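Local coordinates for protein N-acetylneuraminate epimerase (Escherichia coli, PDB 2UVK) that converts the alpha-anomer of N-acetylneuraminate to the beta-anomer, speeding the mutarotation of sialic acid in the bacterial periplasm, at residues B[216-224]-B[231-239]; B[303-311]-B[323-334]. All coordinates share one frame; numbering follows the deposited sequence. Where two conformers were deposited one is given.

Contact 1. Residues B[216-224]-B[231-239]; sequences TDAVFELDF and WNKLAPVSS
Leu-222 and Trp-231 lie side by side, pointing the same way, on the outer beta hairpin of a Kelch blade in this beta-propeller. Leu-222 CG sits over one face of the indole, 3.9 Å from the centroid of the Trp-231 six-membered ring and 12° off the ring normal, a CH-pi contact, while CD1 reaches CZ3. With CG anti to the carbonyl carbon (chi1 -62°), the indole swings across to the partner strand, where its six-membered ring covers Leu-222. On the same sheet face, Lys-233 runs extended beside Phe-220, its CG 3.7 Å from ring atom CE1; both also meet Trp-188, the lysine through a cation-pi contact.

On the opposite face, which Asn-232 shares, Glu-221 lays its CB and carboxylate end against the two methyls of Leu-234. Its OE2 is held by Trp-204 of the neighbouring strand 202-206. Between the strands, Glu-221 N meets Asn-232 O in a nearly straight bond of 2.8 Å, and Asn-232 N returns a bond to Glu-221 O.

Leu-234 N donates to Val-219 O at 2.8 Å; next to it a water accepts from Val-219 N and donates to Leu-234 O. Val-219 CG2 packs 3.6 Å from Val-237 CG1. Farther on, Val-237 N bonds to Asp-217 O, and Ser-239 OG donates to Asp-217 OD2 over 2.7 Å, meeting the anti side of that oxygen 24° out of the carboxylate plane.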
ATOM      1  N   THR B 216       4.231 -20.609   1.507  1.00 17.47           N
ATOM      2  CA  THR B 216       5.377 -20.762   2.399  1.00 17.21           C
ATOM      3  C   THR B 216       5.045 -21.752   3.519  1.00 18.08           C
ATOM      4  O   THR B 216       3.886 -21.834   3.945  1.00 17.29           O
ATOM      5  CB  THR B 216       5.797 -19.420   3.009  1.00 17.35           C
ATOM      6  OG1 THR B 216       6.961 -19.605   3.827  1.00 18.55           O
ATOM      7  CG2 THR B 216       4.702 -18.837   3.864  1.00 17.61           C
ATOM      8  N   ASP B 217       6.039 -22.541   3.971  1.00 18.07           N
ATOM      9  CA  ASP B 217       5.863 -23.390   5.143  1.00 18.73           C
ATOM     10  C   ASP B 217       6.315 -22.666   6.422  1.00 18.17           C
ATOM     11  O   ASP B 217       6.336 -23.259   7.495  1.00 18.55           O
ATOM     12  CB  ASP B 217       6.599 -24.731   4.973  1.00 19.24           C
ATOM     13  CG  ASP B 217       8.082 -24.573   4.925  1.00 21.01           C
ATOM     14  OD1 ASP B 217       8.549 -23.434   4.754  1.00 22.71           O
ATOM     15  OD2 ASP B 217       8.782 -25.611   5.060  1.00 24.66           O
ATOM     16  N   ALA B 218       6.586 -21.362   6.311  1.00 18.47           N
ATOM     17  CA  ALA B 218       7.046 -20.585   7.447  1.00 18.00           C
ATOM     18  C   ALA B 218       6.005 -20.491   8.558  1.00 18.09           C
ATOM     19  O   ALA B 218       4.773 -20.554   8.311  1.00 18.06           O
ATOM     20  CB  ALA B 218       7.469 -19.199   7.004  1.00 18.50           C
ATOM     21  N   VAL B 219       6.509 -20.266   9.768  1.00 17.24           N
ATOM     22  CA  VAL B 219       5.741 -19.962  10.944  1.00 17.50           C
ATOM     23  C   VAL B 219       6.441 -18.807  11.606  1.00 17.55           C
ATOM     24  O   VAL B 219       7.604 -18.927  11.984  1.00 18.41           O
ATOM     25  CB  VAL B 219       5.695 -21.118  11.938  1.00 16.96           C
ATOM     26  CG1 VAL B 219       4.948 -20.730  13.213  1.00 17.74           C
ATOM     27  CG2 VAL B 219       5.127 -22.342  11.258  1.00 18.48           C
ATOM     28  N   PHE B 220       5.766 -17.673  11.724  1.00 16.37           N
ATOM     29  CA  PHE B 220       6.313 -16.510  12.393  1.00 15.80           C
ATOM     30  C   PHE B 220       5.666 -16.302  13.745  1.00 16.56           C
ATOM     31  O   PHE B 220       4.472 -16.484  13.904  1.00 16.37           O
ATOM     32  CB  PHE B 220       6.115 -15.266  11.545  1.00 15.29           C
ATOM     33  CG  PHE B 220       6.677 -15.383  10.162  1.00 15.67           C
ATOM     34  CD1 PHE B 220       8.037 -15.254   9.946  1.00 17.26           C
ATOM     35  CD2 PHE B 220       5.843 -15.602   9.065  1.00 16.20           C
ATOM     36  CE1 PHE B 220       8.553 -15.361   8.700  1.00 16.75           C
ATOM     37  CE2 PHE B 220       6.362 -15.691   7.790  1.00 16.52           C
ATOM     38  CZ  PHE B 220       7.722 -15.566   7.603  1.00 18.21           C
ATOM     39  N   GLU B 221       6.472 -15.885  14.720  1.00 16.51           N
ATOM     40  CA  GLU B 221       6.000 -15.549  16.023  1.00 17.60           C
ATOM     41  C   GLU B 221       6.216 -14.066  16.258  1.00 17.19           C
ATOM     42  O   GLU B 221       7.330 -13.530  16.089  1.00 18.09           O
ATOM     43  CB  GLU B 221       6.799 -16.357  17.052  1.00 18.13           C
ATOM     44  CG  GLU B 221       6.357 -16.197  18.457  1.00 20.89           C
ATOM     45  CD  GLU B 221       7.244 -17.012  19.340  1.00 25.04           C
ATOM     46  OE1 GLU B 221       8.357 -16.500  19.639  1.00 28.64           O
ATOM     47  OE2 GLU B 221       6.855 -18.175  19.625  1.00 26.55           O
ATOM     48  N   LEU B 222       5.160 -13.407  16.681  1.00 16.92           N
ATOM     49  CA  LEU B 222       5.213 -12.037  17.138  1.00 16.86           C
ATOM     50  C   LEU B 222       5.207 -12.089  18.652  1.00 17.48           C
ATOM     51  O   LEU B 222       4.281 -12.610  19.235  1.00 17.56           O
ATOM     52  CB  LEU B 222       4.006 -11.218  16.642  1.00 17.03           C
ATOM     53  CG  LEU B 222       3.980 -10.852  15.147  1.00 17.06           C
ATOM     54  CD1 LEU B 222       4.025 -12.059  14.197  1.00 18.12           C
ATOM     55  CD2 LEU B 222       2.737  -9.990  14.843  1.00 17.38           C
ATOM     56  N   ASP B 223       6.256 -11.536  19.252  1.00 17.88           N
ATOM     57  CA  ASP B 223       6.455 -11.545  20.695  1.00 19.18           C
ATOM     58  C   ASP B 223       6.274 -10.124  21.243  1.00 18.72           C
ATOM     59  O   ASP B 223       7.116  -9.249  21.037  1.00 19.29           O
ATOM     60  CB  ASP B 223       7.843 -12.097  20.945  1.00 19.57           C
ATOM     61  CG  ASP B 223       8.183 -12.188  22.428  1.00 21.14           C
ATOM     62  OD1 ASP B 223       7.455 -11.613  23.260  1.00 23.12           O
ATOM     63  OD2 ASP B 223       9.202 -12.841  22.747  1.00 25.16           O
ATOM     64  N   PHE B 224       5.153  -9.904  21.915  1.00 19.65           N
ATOM     65  CA  PHE B 224       4.813  -8.618  22.506  1.00 21.12           C
ATOM     66  C   PHE B 224       5.195  -8.539  23.997  1.00 21.94           C
ATOM     67  O   PHE B 224       4.722  -7.635  24.671  1.00 22.49           O
ATOM     68  CB  PHE B 224       3.295  -8.379  22.436  1.00 20.61           C
ATOM     69  CG  PHE B 224       2.738  -8.162  21.027  1.00 19.71           C
ATOM     70  CD1 PHE B 224       2.549  -6.884  20.549  1.00 19.65           C
ATOM     71  CD2 PHE B 224       2.338  -9.233  20.242  1.00 18.98           C
ATOM     72  CE1 PHE B 224       2.013  -6.671  19.285  1.00 20.96           C
ATOM     73  CE2 PHE B 224       1.776  -9.013  18.967  1.00 18.63           C
ATOM     74  CZ  PHE B 224       1.637  -7.741  18.515  1.00 20.24           C
ATOM     75  N   TRP B 231      10.020 -10.137  16.314  1.00 18.05           N
ATOM     76  CA  TRP B 231       9.585 -11.120  15.314  1.00 18.01           C
ATOM     77  C   TRP B 231      10.601 -12.253  15.220  1.00 18.08           C
ATOM     78  O   TRP B 231      11.817 -11.989  15.134  1.00 18.87           O
ATOM     79  CB  TRP B 231       9.508 -10.463  13.939  1.00 17.84           C
ATOM     80  CG  TRP B 231       8.548  -9.350  13.815  1.00 17.60           C
ATOM     81  CD1 TRP B 231       8.670  -8.114  14.336  1.00 17.12           C
ATOM     82  CD2 TRP B 231       7.311  -9.359  13.076  1.00 17.30           C
ATOM     83  NE1 TRP B 231       7.582  -7.330  13.990  1.00 17.20           N
ATOM     84  CE2 TRP B 231       6.726  -8.084  13.228  1.00 16.61           C
ATOM     85  CE3 TRP B 231       6.641 -10.326  12.311  1.00 16.89           C
ATOM     86  CZ2 TRP B 231       5.510  -7.729  12.614  1.00 18.03           C
ATOM     87  CZ3 TRP B 231       5.407  -9.965  11.696  1.00 17.05           C
ATOM     88  CH2 TRP B 231       4.858  -8.687  11.878  1.00 17.04           C
ATOM     89  N   ASN B 232      10.109 -13.490  15.217  1.00 17.15           N
ATOM     90  CA  ASN B 232      10.938 -14.693  15.159  1.00 17.94           C
ATOM     91  C   ASN B 232      10.414 -15.633  14.091  1.00 17.20           C
ATOM     92  O   ASN B 232       9.192 -15.793  13.923  1.00 17.35           O
ATOM     93  CB  ASN B 232      10.880 -15.447  16.497  1.00 18.31           C
ATOM     94  CG  ASN B 232      11.409 -14.644  17.661  1.00 19.68           C
ATOM     95  OD1 ASN B 232      10.705 -14.439  18.669  1.00 24.29           O
ATOM     96  ND2 ASN B 232      12.650 -14.196  17.551  1.00 18.74           N
ATOM     97  N   LYS B 233      11.321 -16.252  13.357  1.00 15.92           N
ATOM     98  CA  LYS B 233      11.006 -17.386  12.519  1.00 17.57           C
ATOM     99  C   LYS B 233      11.077 -18.636  13.346  1.00 18.43           C
ATOM    100  O   LYS B 233      12.147 -18.978  13.861  1.00 18.25           O
ATOM    101  CB  LYS B 233      11.984 -17.533  11.361  1.00 18.07           C
ATOM    102  CG  LYS B 233      11.739 -16.613  10.206  1.00 19.53           C
ATOM    103  CD  LYS B 233      12.773 -16.854   9.121  1.00 20.66           C
ATOM    104  CE  LYS B 233      12.452 -16.116   7.855  1.00 22.99           C
ATOM    105  NZ  LYS B 233      13.504 -16.344   6.847  1.00 22.66           N
ATOM    106  N   LEU B 234       9.966 -19.331  13.472  1.00 19.04           N
ATOM    107  CA  LEU B 234       9.916 -20.580  14.180  1.00 19.77           C
ATOM    108  C   LEU B 234      10.172 -21.733  13.224  1.00 19.64           C
ATOM    109  O   LEU B 234      10.373 -21.542  12.026  1.00 20.26           O
ATOM    110  CB  LEU B 234       8.587 -20.769  14.928  1.00 19.51           C
ATOM    111  CG  LEU B 234       8.156 -19.745  15.973  1.00 20.98           C
ATOM    112  CD1 LEU B 234       6.948 -20.280  16.763  1.00 22.80           C
ATOM    113  CD2 LEU B 234       9.324 -19.389  16.900  1.00 22.64           C
ATOM    114  N   ALA B 235      10.157 -22.950  13.755  1.00 20.91           N
ATOM    115  CA  ALA B 235      10.265 -24.122  12.911  1.00 20.82           C
ATOM    116  C   ALA B 235       9.075 -24.146  11.974  1.00 21.61           C
ATOM    117  O   ALA B 235       7.968 -23.837  12.395  1.00 21.95           O
ATOM    118  CB  ALA B 235      10.285 -25.392  13.750  1.00 21.92           C
ATOM    119  N   PRO B 236       9.310 -24.480  10.708  1.00 20.62           N
ATOM    120  CA  PRO B 236       8.228 -24.564   9.754  1.00 20.73           C
ATOM    121  C   PRO B 236       7.321 -25.758   9.956  1.00 20.53           C
ATOM    122  O   PRO B 236       7.618 -26.691  10.719  1.00 21.42           O
ATOM    123  CB  PRO B 236       8.955 -24.664   8.423  1.00 19.60           C
ATOM    124  CG  PRO B 236      10.307 -25.243   8.769  1.00 20.91           C
ATOM    125  CD  PRO B 236      10.624 -24.756  10.104  1.00 22.46           C
ATOM    126  N   VAL B 237       6.209 -25.724   9.218  1.00 20.06           N
ATOM    127  CA  VAL B 237       5.207 -26.753   9.294  1.00 20.12           C
ATOM    128  C   VAL B 237       4.543 -26.863   7.923  1.00 20.18           C
ATOM    129  O   VAL B 237       4.496 -25.897   7.151  1.00 20.08           O
ATOM    130  CB  VAL B 237       4.189 -26.467  10.421  1.00 20.31           C
ATOM    131  CG1 VAL B 237       3.344 -25.249  10.070  1.00 20.45           C
ATOM    132  CG2 VAL B 237       3.300 -27.677  10.693  1.00 20.71           C
ATOM    133  N   SER B 238       4.053 -28.057   7.634  1.00 20.79           N
ATOM    134  CA  SER B 238       3.525 -28.401   6.327  1.00 21.00           C
ATOM    135  C   SER B 238       4.601 -28.264   5.240  1.00 21.89           C
ATOM    136  O   SER B 238       4.362 -27.802   4.132  1.00 21.83           O
ATOM    137  CB  SER B 238       2.251 -27.581   6.019  1.00 20.81           C
ATOM    138  OG  SER B 238       1.388 -28.332   5.188  1.00 22.99           O
ATOM    139  N   SER B 239       5.812 -28.718   5.560  1.00 22.87           N
ATOM    140  CA  SER B 239       6.920 -28.594   4.631  1.00 23.54           C
ATOM    141  C   SER B 239       6.852 -29.700   3.583  1.00 23.94           C
ATOM    142  O   SER B 239       6.327 -30.785   3.836  1.00 25.12           O
ATOM    143  CB  SER B 239       8.269 -28.673   5.361  1.00 23.73           C
ATOM    144  OG  SER B 239       8.317 -27.852   6.516  1.00 25.09           O
TER
HETATM  145  O   HOH W   1       9.554 -20.156   9.757  1.00 25.77           O

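Contact 2. Residues B[303-311]-B[323-334]; sequences LSQGRAYGV and GGETAGGKAVTD
Arg-307 drives its guanidinium end-on at Asp-334 and stitches two loops together. NH2 makes a salt bridge to Asp-334 OD2 at 3.0 Å, coming from above a carboxylate plane turned 44° from its own. NH1 bonds to Asp-334 O and, at 2.9 Å, to Gly-323 O, both acceptors lying close to the guanidinium plane; Val-332 CG2 covers one face. CG anti to the backbone N (chi1 -173°) and a bend at chi3 (-63°) curl the chain round to these acceptors. An alanine here is likely to leave the Asp-334 carboxylate without this cationic mate and Gly-323 O without its NH1 donor.

Packing is close at the glycines: Gly-310 CA stands 3.6 Å from Gly-324 CA, which also makes a CA-H...O contact of 3.2 Å with Tyr-309 O. Beside them Ala-308 and Glu-325 exchange two backbone bonds, a single antiparallel bridge, and Thr-326 CG2 presses to 3.2 Å from Gly-306 O. Toward the exposed turn at Ala-327 and Gly-328 the fit loosens, and a water joins Gly-306 O to Ala-327 N. In the conformer described, the Tyr-309 side chain is about 5 Å from that of Glu-209, the predicted proton acceptor. The arrangement is a loop-to-loop junction between Kelch repeats 6 and 7, beside the propeller's probable active site.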
ATOM      1  N   LEU B 303      -7.615 -35.021   9.546  1.00 22.15           N
ATOM      2  CA  LEU B 303      -9.003 -34.782   9.208  1.00 21.12           C
ATOM      3  C   LEU B 303      -9.451 -35.922   8.303  1.00 21.01           C
ATOM      4  O   LEU B 303      -8.622 -36.518   7.631  1.00 20.77           O
ATOM      5  CB  LEU B 303      -9.119 -33.472   8.428  1.00 21.01           C
ATOM      6  CG  LEU B 303      -8.629 -32.190   9.108  1.00 20.21           C
ATOM      7  CD1 LEU B 303      -8.764 -30.991   8.150  1.00 19.78           C
ATOM      8  CD2 LEU B 303      -9.397 -31.940  10.402  1.00 21.60           C
ATOM      9  N   SER B 304     -10.749 -36.225   8.316  0.50 20.99           N
ATOM     10  CA  SER B 304     -11.330 -37.265   7.454  0.50 21.16           C
ATOM     11  C   SER B 304     -11.288 -36.857   5.984  0.50 20.67           C
ATOM     12  O   SER B 304     -11.086 -37.695   5.107  0.50 20.93           O
ATOM     13  CB  SER B 304     -12.778 -37.572   7.855  0.50 21.18           C
ATOM     14  OG  SER B 304     -13.623 -36.452   7.656  0.50 21.46           O
ATOM     15  N   GLN B 305     -11.469 -35.563   5.735  1.00 20.55           N
ATOM     16  CA  GLN B 305     -11.449 -34.983   4.392  1.00 20.62           C
ATOM     17  C   GLN B 305     -10.581 -33.732   4.383  1.00 18.77           C
ATOM     18  O   GLN B 305     -10.582 -32.978   5.347  1.00 18.11           O
ATOM     19  CB  GLN B 305     -12.873 -34.646   3.923  1.00 21.21           C
ATOM     20  CG  GLN B 305     -13.664 -35.872   3.543  1.00 23.32           C
ATOM     21  CD  GLN B 305     -15.057 -35.578   3.001  1.00 24.37           C
ATOM     22  OE1 GLN B 305     -15.238 -34.669   2.193  1.00 29.44           O
ATOM     23  NE2 GLN B 305     -16.049 -36.374   3.427  1.00 29.04           N
ATOM     24  N   GLY B 306      -9.819 -33.524   3.305  1.00 16.99           N
ATOM     25  CA  GLY B 306      -9.052 -32.295   3.132  1.00 16.22           C
ATOM     26  C   GLY B 306      -9.949 -31.074   3.159  1.00 15.87           C
ATOM     27  O   GLY B 306     -11.058 -31.121   2.630  1.00 16.32           O
ATOM     28  N   ARG B 307      -9.486 -29.980   3.764  1.00 14.26           N
ATOM     29  CA  ARG B 307     -10.362 -28.833   4.011  1.00 14.49           C
ATOM     30  C   ARG B 307      -9.506 -27.578   4.131  1.00 12.89           C
ATOM     31  O   ARG B 307      -8.445 -27.621   4.750  1.00 13.28           O
ATOM     32  CB  ARG B 307     -11.164 -29.037   5.307  1.00 15.23           C
ATOM     33  CG  ARG B 307     -12.222 -27.983   5.588  1.00 15.68           C
ATOM     34  CD  ARG B 307     -12.746 -28.082   7.018  1.00 17.03           C
ATOM     35  NE  ARG B 307     -13.418 -29.351   7.262  1.00 20.14           N
ATOM     36  CZ  ARG B 307     -14.704 -29.516   7.602  1.00 19.68           C
ATOM     37  NH1 ARG B 307     -15.526 -28.496   7.811  1.00 19.04           N
ATOM     38  NH2 ARG B 307     -15.161 -30.743   7.789  1.00 22.42           N
ATOM     39  N   ALA B 308      -9.983 -26.484   3.560  1.00 12.69           N
ATOM     40  CA  ALA B 308      -9.354 -25.176   3.635  1.00 12.13           C
ATOM     41  C   ALA B 308     -10.443 -24.103   3.617  1.00 11.68           C
ATOM     42  O   ALA B 308     -11.611 -24.392   3.300  1.00 12.66           O
ATOM     43  CB  ALA B 308      -8.378 -24.976   2.466  1.00 11.91           C
ATOM     44  N   TYR B 309     -10.054 -22.877   3.950  0.50 11.59           N
ATOM     45  CA  TYR B 309     -10.909 -21.694   3.812  0.50 11.71           C
ATOM     46  C   TYR B 309     -12.258 -21.832   4.488  0.50 11.94           C
ATOM     47  O   TYR B 309     -13.328 -21.738   3.872  0.50 11.27           O
ATOM     48  CB  TYR B 309     -11.064 -21.314   2.342  0.50 12.22           C
ATOM     49  CG  TYR B 309      -9.736 -20.996   1.700  0.50 13.12           C
ATOM     50  CD1 TYR B 309      -9.068 -19.814   1.995  0.50 13.00           C
ATOM     51  CD2 TYR B 309      -9.127 -21.896   0.829  0.50 12.21           C
ATOM     52  CE1 TYR B 309      -7.835 -19.530   1.420  0.50 13.69           C
ATOM     53  CE2 TYR B 309      -7.902 -21.613   0.239  0.50 13.92           C
ATOM     54  CZ  TYR B 309      -7.263 -20.429   0.538  0.50 13.44           C
ATOM     55  OH  TYR B 309      -6.040 -20.118  -0.029  0.50 15.27           O
ATOM     56  N   GLY B 310     -12.174 -22.091   5.782  1.00 12.20           N
ATOM     57  CA  GLY B 310     -13.316 -22.010   6.697  1.00 12.20           C
ATOM     58  C   GLY B 310     -13.016 -21.056   7.842  1.00 12.59           C
ATOM     59  O   GLY B 310     -12.204 -20.154   7.724  1.00 13.80           O
ATOM     60  N   VAL B 311     -13.761 -21.244   8.926  1.00 12.00           N
ATOM     61  CA  VAL B 311     -13.610 -20.440  10.138  1.00 12.66           C
ATOM     62  C   VAL B 311     -12.984 -21.257  11.291  1.00 12.85           C
ATOM     63  O   VAL B 311     -13.334 -22.397  11.475  1.00 12.95           O
ATOM     64  CB  VAL B 311     -14.964 -19.841  10.569  1.00 12.80           C
ATOM     65  CG1 VAL B 311     -14.883 -19.221  11.977  1.00 14.10           C
ATOM     66  CG2 VAL B 311     -15.443 -18.839   9.512  1.00 14.96           C
ATOM     67  N   GLY B 323     -17.249 -25.005   8.646  1.00 14.89           N
ATOM     68  CA  GLY B 323     -17.318 -24.884   7.177  1.00 14.73           C
ATOM     69  C   GLY B 323     -15.976 -25.082   6.500  1.00 15.26           C
ATOM     70  O   GLY B 323     -15.096 -25.779   6.987  1.00 16.14           O
ATOM     71  N   GLY B 324     -15.839 -24.453   5.353  1.00 14.84           N
ATOM     72  CA  GLY B 324     -14.675 -24.605   4.522  1.00 15.14           C
ATOM     73  C   GLY B 324     -15.001 -25.133   3.136  1.00 15.07           C
ATOM     74  O   GLY B 324     -16.160 -25.263   2.779  1.00 15.17           O
ATOM     75  N   GLU B 325     -13.948 -25.452   2.409  1.00 15.23           N
ATOM     76  CA  GLU B 325     -13.982 -25.949   1.038  1.00 16.61           C
ATOM     77  C   GLU B 325     -13.177 -27.251   1.013  1.00 17.04           C
ATOM     78  O   GLU B 325     -12.146 -27.374   1.689  1.00 15.61           O
ATOM     79  CB  GLU B 325     -13.313 -24.889   0.159  1.00 16.71           C
ATOM     80  CG  GLU B 325     -13.278 -25.112  -1.335  1.00 18.77           C
ATOM     81  CD  GLU B 325     -12.384 -24.088  -1.982  0.50 17.45           C
ATOM     82  OE1 GLU B 325     -12.658 -22.887  -1.830  0.50 20.62           O
ATOM     83  OE2 GLU B 325     -11.386 -24.474  -2.612  0.50 17.19           O
ATOM     84  N   THR B 326     -13.652 -28.229   0.240  1.00 18.09           N
ATOM     85  CA  THR B 326     -13.006 -29.523   0.114  1.00 20.07           C
ATOM     86  C   THR B 326     -12.638 -29.741  -1.374  1.00 20.65           C
ATOM     87  O   THR B 326     -12.746 -28.826  -2.168  1.00 21.90           O
ATOM     88  CB  THR B 326     -13.918 -30.637   0.711  1.00 19.73           C
ATOM     89  OG1 THR B 326     -15.175 -30.671   0.015  1.00 21.90           O
ATOM     90  CG2 THR B 326     -14.191 -30.391   2.208  1.00 21.20           C
ATOM     91  N   ALA B 327     -12.159 -30.930  -1.725  1.00 22.27           N
ATOM     92  CA  ALA B 327     -11.794 -31.261  -3.123  1.00 22.99           C
ATOM     93  C   ALA B 327     -12.856 -30.816  -4.138  1.00 24.04           C
ATOM     94  O   ALA B 327     -14.043 -30.951  -3.897  1.00 25.09           O
ATOM     95  CB  ALA B 327     -11.542 -32.740  -3.257  1.00 23.68           C
ATOM     96  N   GLY B 328     -12.411 -30.264  -5.267  1.00 25.22           N
ATOM     97  CA  GLY B 328     -13.336 -29.746  -6.302  1.00 25.10           C
ATOM     98  C   GLY B 328     -13.904 -28.374  -5.975  1.00 25.90           C
ATOM     99  O   GLY B 328     -14.830 -27.894  -6.645  1.00 26.55           O
ATOM    100  N   GLY B 329     -13.369 -27.729  -4.938  1.00 25.12           N
ATOM    101  CA  GLY B 329     -13.858 -26.421  -4.522  1.00 24.82           C
ATOM    102  C   GLY B 329     -15.235 -26.407  -3.865  1.00 24.04           C
ATOM    103  O   GLY B 329     -15.861 -25.357  -3.768  1.00 25.08           O
ATOM    104  N   LYS B 330     -15.695 -27.563  -3.398  1.00 22.79           N
ATOM    105  CA  LYS B 330     -17.014 -27.697  -2.789  1.00 22.12           C
ATOM    106  C   LYS B 330     -17.079 -27.166  -1.343  1.00 19.98           C
ATOM    107  O   LYS B 330     -16.373 -27.658  -0.465  1.00 19.54           O
ATOM    108  CB  LYS B 330     -17.438 -29.155  -2.803  1.00 23.92           C
ATOM    109  CG  LYS B 330     -18.830 -29.423  -2.238  1.00 26.68           C
ATOM    110  CD  LYS B 330     -18.803 -29.996  -0.818  1.00 30.55           C
ATOM    111  CE  LYS B 330     -20.170 -30.525  -0.355  1.00 31.02           C
ATOM    112  NZ  LYS B 330     -21.102 -29.531   0.278  1.00 33.92           N
ATOM    113  N   ALA B 331     -17.958 -26.196  -1.104  1.00 18.44           N
ATOM    114  CA  ALA B 331     -18.180 -25.656   0.234  1.00 18.04           C
ATOM    115  C   ALA B 331     -18.908 -26.692   1.085  1.00 18.33           C
ATOM    116  O   ALA B 331     -19.750 -27.452   0.580  1.00 19.11           O
ATOM    117  CB  ALA B 331     -18.988 -24.379   0.156  1.00 17.44           C
ATOM    118  N   VAL B 332     -18.623 -26.703   2.390  1.00 17.59           N
ATOM    119  CA  VAL B 332     -19.267 -27.642   3.304  1.00 18.59           C
ATOM    120  C   VAL B 332     -19.962 -26.895   4.444  1.00 18.17           C
ATOM    121  O   VAL B 332     -19.755 -25.705   4.640  1.00 17.67           O
ATOM    122  CB  VAL B 332     -18.269 -28.688   3.841  1.00 19.30           C
ATOM    123  CG1 VAL B 332     -17.661 -29.500   2.679  1.00 20.14           C
ATOM    124  CG2 VAL B 332     -17.177 -28.035   4.673  1.00 20.25           C
ATOM    125  N   THR B 333     -20.811 -27.621   5.176  1.00 18.38           N
ATOM    126  CA  THR B 333     -21.647 -27.043   6.229  1.00 18.67           C
ATOM    127  C   THR B 333     -21.303 -27.547   7.635  1.00 19.44           C
ATOM    128  O   THR B 333     -21.834 -27.026   8.623  1.00 19.75           O
ATOM    129  CB  THR B 333     -23.131 -27.409   5.992  1.00 19.03           C
ATOM    130  OG1 THR B 333     -23.276 -28.833   5.966  1.00 20.10           O
ATOM    131  CG2 THR B 333     -23.655 -26.821   4.665  1.00 19.29           C
ATOM    132  N   ASP B 334     -20.440 -28.552   7.725  1.00 19.61           N
ATOM    133  CA  ASP B 334     -20.189 -29.227   9.008  1.00 20.60           C
ATOM    134  C   ASP B 334     -19.052 -28.571   9.786  1.00 20.74           C
ATOM    135  O   ASP B 334     -18.299 -27.751   9.251  1.00 20.44           O
ATOM    136  CB  ASP B 334     -19.901 -30.713   8.805  1.00 21.35           C
ATOM    137  CG  ASP B 334     -18.677 -30.957   7.969  1.00 23.82           C
ATOM    138  OD1 ASP B 334     -18.475 -30.223   6.976  1.00 27.88           O
ATOM    139  OD2 ASP B 334     -17.924 -31.898   8.268  1.00 26.72           O
TER
HETATM  140  O   HOH W   2     -11.081 -32.737   0.263  1.00 23.23           O

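How the contacts relate
Contact 1 comes first along the chain and is complete before contact 2 begins; their centres are 24 Å apart and their nearest atoms about 10 Å apart. They share no sheet. Contact 1 pairs the third and fourth strands (219-223 and 230-233) of one blade, within Kelch repeat 5, whereas contact 2 joins the loop between strands 296-302 and 311-315 to the excursion between strands 318-322 and 335-341, bridging repeats 6 and 7. One contact therefore builds a single blade and the other ties successive repeats. The side chain of Phe-220 is about 11 Å from that of Glu-209, farther than Tyr-309 in the conformer described, so contact 2 probably lies closer to the catalytic centre.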